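Long-range contacts in histidine--tRNA ligase (Thermus thermophilus, PDB 1ADJ), which catalyses the ATP-dependent attachment of L-histidine to tRNA(His), releasing AMP and diphosphate, and works as a homodimer of the class II synthetase family: residues V40-E45 and M86-L91; R287-S292 and R299-G304; G392-K397 and E410-Y415. All coordinates share one frame; numbering follows the deposited sequence.

Overall arrangement
Contacts 1 and 2 lie in the catalytic domain of this class II synthetase; contact 3 lies in the anticodon-binding domain. They follow one another along the chain, each closing before the next opens. The centres of contacts 1 and 2 are about 15 Å apart, and the two touch. Helix 83-92 meets 40-45 through Arg88, and contact 2 through Val87, on Leu291 and Ser292, and Tyr90, on Val300. Strand 302-308 belongs to the large catalytic sheet, strand 393-398 to a separate five-stranded one. The centre of contact 3 is about 53 Å from that of contact 1 and 62 Å from that of contact 2, consistent with anticodon binding and histidine activation lying in separate parts of the molecule.

Contact 1. Residues V40-E45 and M86-L91; sequences VTPIFE and MVRAYL
Glu45 OE2 accepts a hydrogen bond from Arg88 NH2 at 2.8 Å. The N-H points well at its target, with an angle of 161°, and meets the syn lone pair of the oxygen. A second bond runs from Arg88 NE to Glu45 OE1, also 2.8 Å, but less straight at 142° and tilted from the guanidinium plane. Arg88 therefore grips the carboxylate side-on, one nitrogen to each oxygen, with the two planes nearly coplanar. Two bonds of this kind oppose rotation of either group. CG of Arg88 stands anti to the backbone N (chi1 -169°), and bends at chi2 and chi3 bring the guanidinium back to Glu45. The salt bridge ties helix 83-92 to strand 44-46 in the class II catalytic domain, at the dimer interface. Arg88 NH1 turns to other acids, Glu92 and Asp11 of the second subunit, so the buried guanidinium is shared among three carboxylates. Beside the ion pair, carbon atoms of Thr41 and Pro42 pack against the nitrogen Arg88 NH2. Thr41 CG2 lies 3.9 Å from Arg88 NH2, and Pro42 CD approaches the same Arg88 NH2 obliquely, at 3.7 Å. Thr41 CG2 also makes an apolar touch with Ala89 CB at 4.3 Å.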
loop_
_atom_site.group_PDB
_atom_site.type_symbol
_atom_site.label_atom_id
_atom_site.label_comp_id
_atom_site.label_asym_id
_atom_site.label_seq_id
_atom_site.Cartn_x
_atom_site.Cartn_y
_atom_site.Cartn_z
ATOM N N VAL A 40 -6.665 -0.838 7.376
ATOM C CA VAL A 40 -6.389 0.070 6.269
ATOM C C VAL A 40 -7.688 0.697 5.777
ATOM O O VAL A 40 -8.603 -0.009 5.372
ATOM C CB VAL A 40 -5.692 -0.658 5.102
ATOM C CG1 VAL A 40 -5.274 0.338 4.046
ATOM C CG2 VAL A 40 -4.478 -1.421 5.611
ATOM N N THR A 41 -7.780 2.017 5.871
ATOM C CA THR A 41 -8.969 2.735 5.435
ATOM C C THR A 41 -8.812 3.149 3.972
ATOM O O THR A 41 -7.688 3.216 3.464
ATOM C CB THR A 41 -9.213 3.993 6.301
ATOM O OG1 THR A 41 -8.054 4.837 6.274
ATOM C CG2 THR A 41 -9.506 3.603 7.725
ATOM N N PRO A 42 -9.933 3.426 3.273
ATOM C CA PRO A 42 -9.918 3.836 1.865
ATOM C C PRO A 42 -9.062 5.076 1.625
ATOM O O PRO A 42 -8.783 5.829 2.550
ATOM C CB PRO A 42 -11.385 4.125 1.589
ATOM C CG PRO A 42 -12.082 3.147 2.464
ATOM C CD PRO A 42 -11.322 3.288 3.747
ATOM N N ILE A 43 -8.661 5.287 0.379
ATOM C CA ILE A 43 -7.831 6.426 0.003
ATOM C C ILE A 43 -8.598 7.744 0.131
ATOM O O ILE A 43 -7.996 8.809 0.283
ATOM C CB ILE A 43 -7.277 6.235 -1.431
ATOM C CG1 ILE A 43 -6.257 5.092 -1.442
ATOM C CG2 ILE A 43 -6.642 7.513 -1.962
ATOM C CD1 ILE A 43 -4.945 5.422 -0.776
ATOM N N PHE A 44 -9.923 7.680 0.064
ATOM C CA PHE A 44 -10.744 8.879 0.199
ATOM C C PHE A 44 -11.955 8.632 1.088
ATOM O O PHE A 44 -12.413 7.492 1.244
ATOM C CB PHE A 44 -11.152 9.486 -1.169
ATOM C CG PHE A 44 -11.714 8.493 -2.154
ATOM C CD1 PHE A 44 -12.949 7.887 -1.939
ATOM C CD2 PHE A 44 -11.003 8.168 -3.303
ATOM C CE1 PHE A 44 -13.470 6.969 -2.853
ATOM C CE2 PHE A 44 -11.514 7.248 -4.232
ATOM C CZ PHE A 44 -12.751 6.648 -4.004
ATOM N N GLU A 45 -12.429 9.706 1.710
ATOM C CA GLU A 45 -13.583 9.658 2.600
ATOM C C GLU A 45 -14.529 10.778 2.176
ATOM O O GLU A 45 -14.167 11.613 1.335
ATOM C CB GLU A 45 -13.143 9.935 4.046
ATOM C CG GLU A 45 -12.183 8.925 4.663
ATOM C CD GLU A 45 -12.889 7.747 5.329
ATOM O OE1 GLU A 45 -14.127 7.803 5.517
ATOM O OE2 GLU A 45 -12.195 6.765 5.679
ATOM N N MET A 86 -9.658 6.645 10.996
ATOM C CA MET A 86 -9.593 5.558 11.964
ATOM C C MET A 86 -10.803 5.621 12.883
ATOM O O MET A 86 -11.456 4.604 13.133
ATOM C CB MET A 86 -8.309 5.651 12.787
ATOM C CG MET A 86 -7.031 5.490 11.977
ATOM S SD MET A 86 -6.730 3.785 11.495
ATOM C CE MET A 86 -5.191 3.456 12.395
ATOM N N VAL A 87 -11.122 6.820 13.360
ATOM C CA VAL A 87 -12.266 7.006 14.250
ATOM C C VAL A 87 -13.564 6.699 13.508
ATOM O O VAL A 87 -14.499 6.124 14.080
ATOM C CB VAL A 87 -12.309 8.444 14.819
ATOM C CG1 VAL A 87 -13.478 8.595 15.774
ATOM C CG2 VAL A 87 -11.005 8.765 15.537
ATOM N N ARG A 88 -13.598 7.062 12.224
ATOM C CA ARG A 88 -14.759 6.827 11.359
ATOM C C ARG A 88 -14.954 5.320 11.244
ATOM O O ARG A 88 -16.075 4.817 11.355
ATOM C CB ARG A 88 -14.513 7.451 9.981
ATOM C CG ARG A 88 -15.733 7.523 9.046
ATOM C CD ARG A 88 -15.935 6.243 8.227
ATOM N NE ARG A 88 -14.732 5.870 7.486
ATOM C CZ ARG A 88 -14.315 4.619 7.327
ATOM N NH1 ARG A 88 -15.002 3.613 7.846
ATOM N NH2 ARG A 88 -13.181 4.380 6.697
ATOM N N ALA A 89 -13.846 4.606 11.070
ATOM C CA ALA A 89 -13.870 3.153 10.968
ATOM C C ALA A 89 -14.340 2.547 12.291
ATOM O O ALA A 89 -15.186 1.649 12.303
ATOM C CB ALA A 89 -12.489 2.628 10.611
ATOM N N TYR A 90 -13.788 3.047 13.396
ATOM C CA TYR A 90 -14.133 2.581 14.739
ATOM C C TYR A 90 -15.639 2.675 14.932
ATOM O O TYR A 90 -16.290 1.716 15.360
ATOM C CB TYR A 90 -13.418 3.443 15.791
ATOM C CG TYR A 90 -13.673 3.045 17.231
ATOM C CD1 TYR A 90 -14.828 3.452 17.894
ATOM C CD2 TYR A 90 -12.750 2.276 17.936
ATOM C CE1 TYR A 90 -15.060 3.106 19.219
ATOM C CE2 TYR A 90 -12.971 1.925 19.267
ATOM C CZ TYR A 90 -14.128 2.344 19.900
ATOM O OH TYR A 90 -14.356 2.011 21.212
ATOM N N LEU A 91 -16.181 3.845 14.623
ATOM C CA LEU A 91 -17.609 4.095 14.740
ATOM C C LEU A 91 -18.405 3.132 13.859
ATOM O O LEU A 91 -19.221 2.348 14.358
ATOM C CB LEU A 91 -17.911 5.543 14.339
ATOM C CG LEU A 91 -18.071 6.614 15.421
ATOM C CD1 LEU A 91 -17.173 6.343 16.605
ATOM C CD2 LEU A 91 -17.781 7.980 14.816
#

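Contact 2. Residues R287-S292 and R299-G304; sequences RYDGLS and RVPGVG. With HIS (histidine), chain F.
Tyr288 lies against both Gly302 and the bound histidine, where the antiparallel active-site sheet of the class II fold meets a turn. Its CE2 is 3.5 Å from NE2 of the histidine ligand. Gly304 continues this wall of the pocket, with its carbonyl carbon near the same ligand nitrogen. The ligand is hydrogen-bonded to Glu130, Thr83, Tyr263 and Tyr264. One face of the Tyr288 ring receives the backbone of Gly302. The carbonyl O sits over the ring, and CA makes a CH-pi contact 4.2 Å from the ring centroid. Gly302 has no side chain, which lets the ring come this close. Tyr288 N in turn donates to Gly302 O at 2.8 Å. The backbone N of Tyr288 thus bonds the same residue that its ring lies against.

Next to this bond, Arg287 and Val303 form an antiparallel non-hydrogen-bonded pair. Val303 CG2 lies over a face of the Arg287 guanidinium, 3.4 Å from NH2. Further out, a type II turn from Tyr288 to Leu291 leads into helix 291-294, with Gly290 as N-cap. Asp289 joins the turn to the strand. Its OD1 takes two donors: Gly302 N at 3.1 Å, from above the carboxylate plane, and Arg287 NH1 at 3.0 Å, on the syn lone pair. A bend of the Arg287 chain at chi3 (-88°) carries NH1 to this oxygen. In the outer shell Arg287 NH2 forms a salt bridge with Asp140, Arg299 NH1 forms one with Glu293, and Ser292 OG donates a hydrogen bond to Pro298 O. At this outer edge Asp289 CB comes within 3.4 Å of Arg299 NH2.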
loop_
_atom_site.group_PDB
_atom_site.type_symbol
_atom_site.label_atom_id
_atom_site.label_comp_id
_atom_site.label_asym_id
_atom_site.label_seq_id
_atom_site.Cartn_x
_atom_site.Cartn_y
_atom_site.Cartn_z
ATOM N N ARG A 287 -3.726 13.335 22.233
ATOM C CA ARG A 287 -5.049 12.848 22.576
ATOM C C ARG A 287 -6.084 13.639 21.782
ATOM O O ARG A 287 -5.817 14.770 21.368
ATOM C CB ARG A 287 -5.256 12.976 24.080
ATOM C CG ARG A 287 -6.528 12.351 24.590
ATOM C CD ARG A 287 -6.443 12.117 26.078
ATOM N NE ARG A 287 -5.862 10.816 26.417
ATOM C CZ ARG A 287 -6.532 9.672 26.336
ATOM N NH1 ARG A 287 -7.795 9.669 25.913
ATOM N NH2 ARG A 287 -5.977 8.545 26.755
ATOM N N TYR A 288 -7.255 13.053 21.555
ATOM C CA TYR A 288 -8.281 13.723 20.767
ATOM C C TYR A 288 -9.693 13.249 21.093
ATOM O O TYR A 288 -10.435 12.784 20.224
ATOM C CB TYR A 288 -7.991 13.529 19.266
ATOM C CG TYR A 288 -7.762 12.082 18.890
ATOM C CD1 TYR A 288 -8.843 11.220 18.666
ATOM C CD2 TYR A 288 -6.468 11.554 18.836
ATOM C CE1 TYR A 288 -8.650 9.871 18.409
ATOM C CE2 TYR A 288 -6.257 10.199 18.579
ATOM C CZ TYR A 288 -7.356 9.366 18.372
ATOM O OH TYR A 288 -7.168 8.022 18.176
ATOM N N ASP A 289 -10.067 13.347 22.357
ATOM C CA ASP A 289 -11.410 12.952 22.765
ATOM C C ASP A 289 -12.377 13.968 22.138
ATOM O O ASP A 289 -12.020 15.137 21.948
ATOM C CB ASP A 289 -11.520 12.974 24.297
ATOM C CG ASP A 289 -10.458 12.103 24.988
ATOM O OD1 ASP A 289 -9.487 11.650 24.335
ATOM O OD2 ASP A 289 -10.595 11.868 26.205
ATOM N N GLY A 290 -13.568 13.524 21.760
ATOM C CA GLY A 290 -14.513 14.454 21.168
ATOM C C GLY A 290 -14.554 14.406 19.654
ATOM O O GLY A 290 -15.542 14.838 19.050
ATOM N N LEU A 291 -13.496 13.873 19.039
ATOM C CA LEU A 291 -13.427 13.744 17.580
ATOM C C LEU A 291 -14.560 12.852 17.074
ATOM O O LEU A 291 -15.241 13.182 16.096
ATOM C CB LEU A 291 -12.072 13.170 17.150
ATOM C CG LEU A 291 -11.887 12.824 15.674
ATOM C CD1 LEU A 291 -12.196 14.023 14.808
ATOM C CD2 LEU A 291 -10.475 12.359 15.436
ATOM N N SER A 292 -14.781 11.736 17.762
ATOM C CA SER A 292 -15.843 10.817 17.385
ATOM C C SER A 292 -17.186 11.538 17.367
ATOM O O SER A 292 -18.005 11.334 16.467
ATOM C CB SER A 292 -15.889 9.644 18.361
ATOM O OG SER A 292 -15.936 10.113 19.696
ATOM N N ARG A 299 -19.150 9.467 22.744
ATOM C CA ARG A 299 -17.850 9.931 23.198
ATOM C C ARG A 299 -16.910 8.738 23.185
ATOM O O ARG A 299 -17.218 7.684 23.743
ATOM C CB ARG A 299 -17.909 10.516 24.612
ATOM C CG ARG A 299 -16.566 11.068 25.062
ATOM C CD ARG A 299 -16.628 11.832 26.367
ATOM N NE ARG A 299 -15.414 12.629 26.555
ATOM C CZ ARG A 299 -15.165 13.784 25.934
ATOM N NH1 ARG A 299 -16.047 14.297 25.082
ATOM N NH2 ARG A 299 -14.017 14.417 26.140
ATOM N N VAL A 300 -15.800 8.884 22.475
ATOM C CA VAL A 300 -14.801 7.835 22.400
ATOM C C VAL A 300 -13.448 8.517 22.546
ATOM O O VAL A 300 -13.042 9.310 21.693
ATOM C CB VAL A 300 -14.846 7.080 21.057
ATOM C CG1 VAL A 300 -13.797 5.976 21.047
ATOM C CG2 VAL A 300 -16.232 6.497 20.818
ATOM N N PRO A 301 -12.795 8.319 23.698
ATOM C CA PRO A 301 -11.484 8.923 23.944
ATOM C C PRO A 301 -10.441 8.241 23.056
ATOM O O PRO A 301 -10.636 7.088 22.642
ATOM C CB PRO A 301 -11.235 8.600 25.422
ATOM C CG PRO A 301 -12.615 8.419 25.991
ATOM C CD PRO A 301 -13.307 7.656 24.910
ATOM N N GLY A 302 -9.331 8.927 22.787
ATOM C CA GLY A 302 -8.296 8.329 21.971
ATOM C C GLY A 302 -6.997 9.099 21.933
ATOM O O GLY A 302 -6.970 10.316 22.117
ATOM N N VAL A 303 -5.909 8.369 21.731
ATOM C CA VAL A 303 -4.572 8.943 21.620
ATOM C C VAL A 303 -3.907 8.172 20.499
ATOM O O VAL A 303 -4.277 7.034 20.210
ATOM C CB VAL A 303 -3.662 8.676 22.853
ATOM C CG1 VAL A 303 -3.127 9.972 23.396
ATOM C CG2 VAL A 303 -4.355 7.836 23.900
ATOM N N GLY A 304 -2.883 8.757 19.906
ATOM C CA GLY A 304 -2.173 8.066 18.856
ATOM C C GLY A 304 -1.075 8.942 18.315
ATOM O O GLY A 304 -0.818 10.029 18.836
HETATM N N HIS F . -3.343 12.552 12.700
HETATM C CA HIS F . -2.076 13.028 13.246
HETATM C C HIS F . -1.163 13.596 12.166
HETATM O O HIS F . -1.604 13.623 11.001
HETATM C CB HIS F . -1.372 11.904 14.018
HETATM C CG HIS F . -2.150 11.415 15.197
HETATM N ND1 HIS F . -2.681 12.270 16.138
HETATM C CD2 HIS F . -2.544 10.171 15.558
HETATM C CE1 HIS F . -3.370 11.578 17.024
HETATM N NE2 HIS F . -3.302 10.302 16.695
HETATM O OXT HIS F . -0.034 14.033 12.490
#

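Contact 3. Residues G392-K397 and E410-Y415; sequences GEVTLK and EEVPGY
The anticodon-binding domain has a mixed five-stranded sheet with helices packed on it, and here C-terminal helix 411-420 rests on strand 393-398. The short segments run at 33° to each other, with axes 10.2 Å apart at closest approach. Val412 faces the strand and divides its two methyls between two partners. Its CG2 meets Val394 CG2 at 4.0 Å, while its CG1 meets Leu396 CD1 at 3.9 Å. CG1 stands anti to the backbone N (chi1 -177°) and CG2 anti to the carbonyl carbon, which spreads them over Val394 and Leu396, alternate residues of the strand that face the helix. The Val394 and Val412 side chains cross at about a right angle. One turn on, Tyr415 brings CD1 of its ring to 4.0 Å from Leu396 CD1, at an oblique approach. The two side chains slide past each other in opposite directions. Tyr415 also packs on Val405 and Leu407 of the edge strand 404-408, and Val394 touches Leu347 of helix 338-351. No hydrogen bond crosses between the two segments. Strand and helix are held here by methyl and ring contacts, so the fit depends on shape and on burial of apolar surface rather than on directed bonds.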
loop_
_atom_site.group_PDB
_atom_site.type_symbol
_atom_site.label_atom_id
_atom_site.label_comp_id
_atom_site.label_asym_id
_atom_site.label_seq_id
_atom_site.Cartn_x
_atom_site.Cartn_y
_atom_site.Cartn_z
ATOM N N GLY A 392 20.894 -32.125 -24.120
ATOM C CA GLY A 392 19.913 -31.967 -23.058
ATOM C C GLY A 392 20.592 -31.594 -21.756
ATOM O O GLY A 392 20.123 -31.945 -20.666
ATOM N N GLU A 393 21.682 -30.844 -21.883
ATOM C CA GLU A 393 22.474 -30.409 -20.745
ATOM C C GLU A 393 22.580 -28.890 -20.685
ATOM O O GLU A 393 22.042 -28.185 -21.535
ATOM C CB GLU A 393 23.875 -31.026 -20.829
ATOM C CG GLU A 393 23.881 -32.554 -20.923
ATOM C CD GLU A 393 25.273 -33.142 -21.116
ATOM O OE1 GLU A 393 26.083 -32.546 -21.861
ATOM O OE2 GLU A 393 25.554 -34.211 -20.530
ATOM N N VAL A 394 23.262 -28.398 -19.658
ATOM C CA VAL A 394 23.474 -26.971 -19.455
ATOM C C VAL A 394 24.871 -26.804 -18.862
ATOM O O VAL A 394 25.301 -27.617 -18.037
ATOM C CB VAL A 394 22.474 -26.387 -18.434
ATOM C CG1 VAL A 394 22.589 -24.866 -18.399
ATOM C CG2 VAL A 394 21.060 -26.826 -18.758
ATOM N N THR A 395 25.590 -25.776 -19.296
ATOM C CA THR A 395 26.922 -25.525 -18.765
ATOM C C THR A 395 26.844 -24.415 -17.725
ATOM O O THR A 395 26.666 -23.247 -18.068
ATOM C CB THR A 395 27.903 -25.131 -19.879
ATOM O OG1 THR A 395 28.037 -26.221 -20.794
ATOM C CG2 THR A 395 29.269 -24.809 -19.305
ATOM N N LEU A 396 26.922 -24.790 -16.453
ATOM C CA LEU A 396 26.862 -23.827 -15.361
ATOM C C LEU A 396 28.249 -23.351 -14.955
ATOM O O LEU A 396 29.227 -24.089 -15.068
ATOM C CB LEU A 396 26.143 -24.439 -14.161
ATOM C CG LEU A 396 24.687 -24.827 -14.411
ATOM C CD1 LEU A 396 24.107 -25.444 -13.153
ATOM C CD2 LEU A 396 23.895 -23.601 -14.826
ATOM N N LYS A 397 28.328 -22.126 -14.455
ATOM C CA LYS A 397 29.599 -21.560 -14.041
ATOM C C LYS A 397 29.378 -20.645 -12.854
ATOM O O LYS A 397 28.682 -19.629 -12.986
ATOM C CB LYS A 397 30.197 -20.754 -15.196
ATOM C CG LYS A 397 31.613 -20.225 -14.979
ATOM C CD LYS A 397 31.967 -19.249 -16.084
ATOM C CE LYS A 397 33.445 -18.963 -16.157
ATOM N NZ LYS A 397 34.206 -20.138 -16.660
ATOM N N GLU A 410 17.974 -31.944 -15.650
ATOM C CA GLU A 410 17.398 -32.488 -14.416
ATOM C C GLU A 410 18.289 -32.212 -13.222
ATOM O O GLU A 410 17.805 -31.889 -12.140
ATOM C CB GLU A 410 17.211 -34.008 -14.491
ATOM C CG GLU A 410 16.551 -34.543 -15.743
ATOM C CD GLU A 410 17.561 -35.024 -16.769
ATOM O OE1 GLU A 410 18.059 -36.167 -16.630
ATOM O OE2 GLU A 410 17.860 -34.256 -17.710
ATOM N N GLU A 411 19.593 -32.378 -13.420
ATOM C CA GLU A 411 20.575 -32.170 -12.360
ATOM C C GLU A 411 20.761 -30.696 -11.936
ATOM O O GLU A 411 21.318 -30.426 -10.863
ATOM C CB GLU A 411 21.928 -32.793 -12.777
ATOM C CG GLU A 411 21.866 -34.295 -13.122
ATOM C CD GLU A 411 23.235 -34.941 -13.408
ATOM O OE1 GLU A 411 24.013 -35.155 -12.453
ATOM O OE2 GLU A 411 23.519 -35.276 -14.581
ATOM N N VAL A 412 20.235 -29.760 -12.734
ATOM C CA VAL A 412 20.376 -28.323 -12.479
ATOM C C VAL A 412 19.686 -27.750 -11.230
ATOM O O VAL A 412 20.327 -27.054 -10.439
ATOM C CB VAL A 412 19.982 -27.489 -13.731
ATOM C CG1 VAL A 412 20.212 -25.999 -13.483
ATOM C CG2 VAL A 412 20.783 -27.950 -14.937
ATOM N N PRO A 413 18.378 -28.010 -11.045
ATOM C CA PRO A 413 17.695 -27.471 -9.864
ATOM C C PRO A 413 18.374 -27.890 -8.561
ATOM O O PRO A 413 18.648 -27.058 -7.689
ATOM C CB PRO A 413 16.296 -28.072 -9.981
ATOM C CG PRO A 413 16.103 -28.179 -11.447
ATOM C CD PRO A 413 17.427 -28.735 -11.905
ATOM N N GLY A 414 18.665 -29.181 -8.456
ATOM C CA GLY A 414 19.300 -29.717 -7.270
ATOM C C GLY A 414 20.687 -29.159 -7.034
ATOM O O GLY A 414 20.997 -28.710 -5.930
ATOM N N TYR A 415 21.521 -29.172 -8.066
ATOM C CA TYR A 415 22.884 -28.665 -7.959
ATOM C C TYR A 415 22.909 -27.212 -7.491
ATOM O O TYR A 415 23.677 -26.851 -6.597
ATOM C CB TYR A 415 23.597 -28.787 -9.305
ATOM C CG TYR A 415 25.000 -28.226 -9.323
ATOM C CD1 TYR A 415 25.233 -26.881 -9.615
ATOM C CD2 TYR A 415 26.102 -29.044 -9.070
ATOM C CE1 TYR A 415 26.534 -26.361 -9.658
ATOM C CE2 TYR A 415 27.408 -28.538 -9.111
ATOM C CZ TYR A 415 27.618 -27.196 -9.407
ATOM O OH TYR A 415 28.903 -26.693 -9.463
#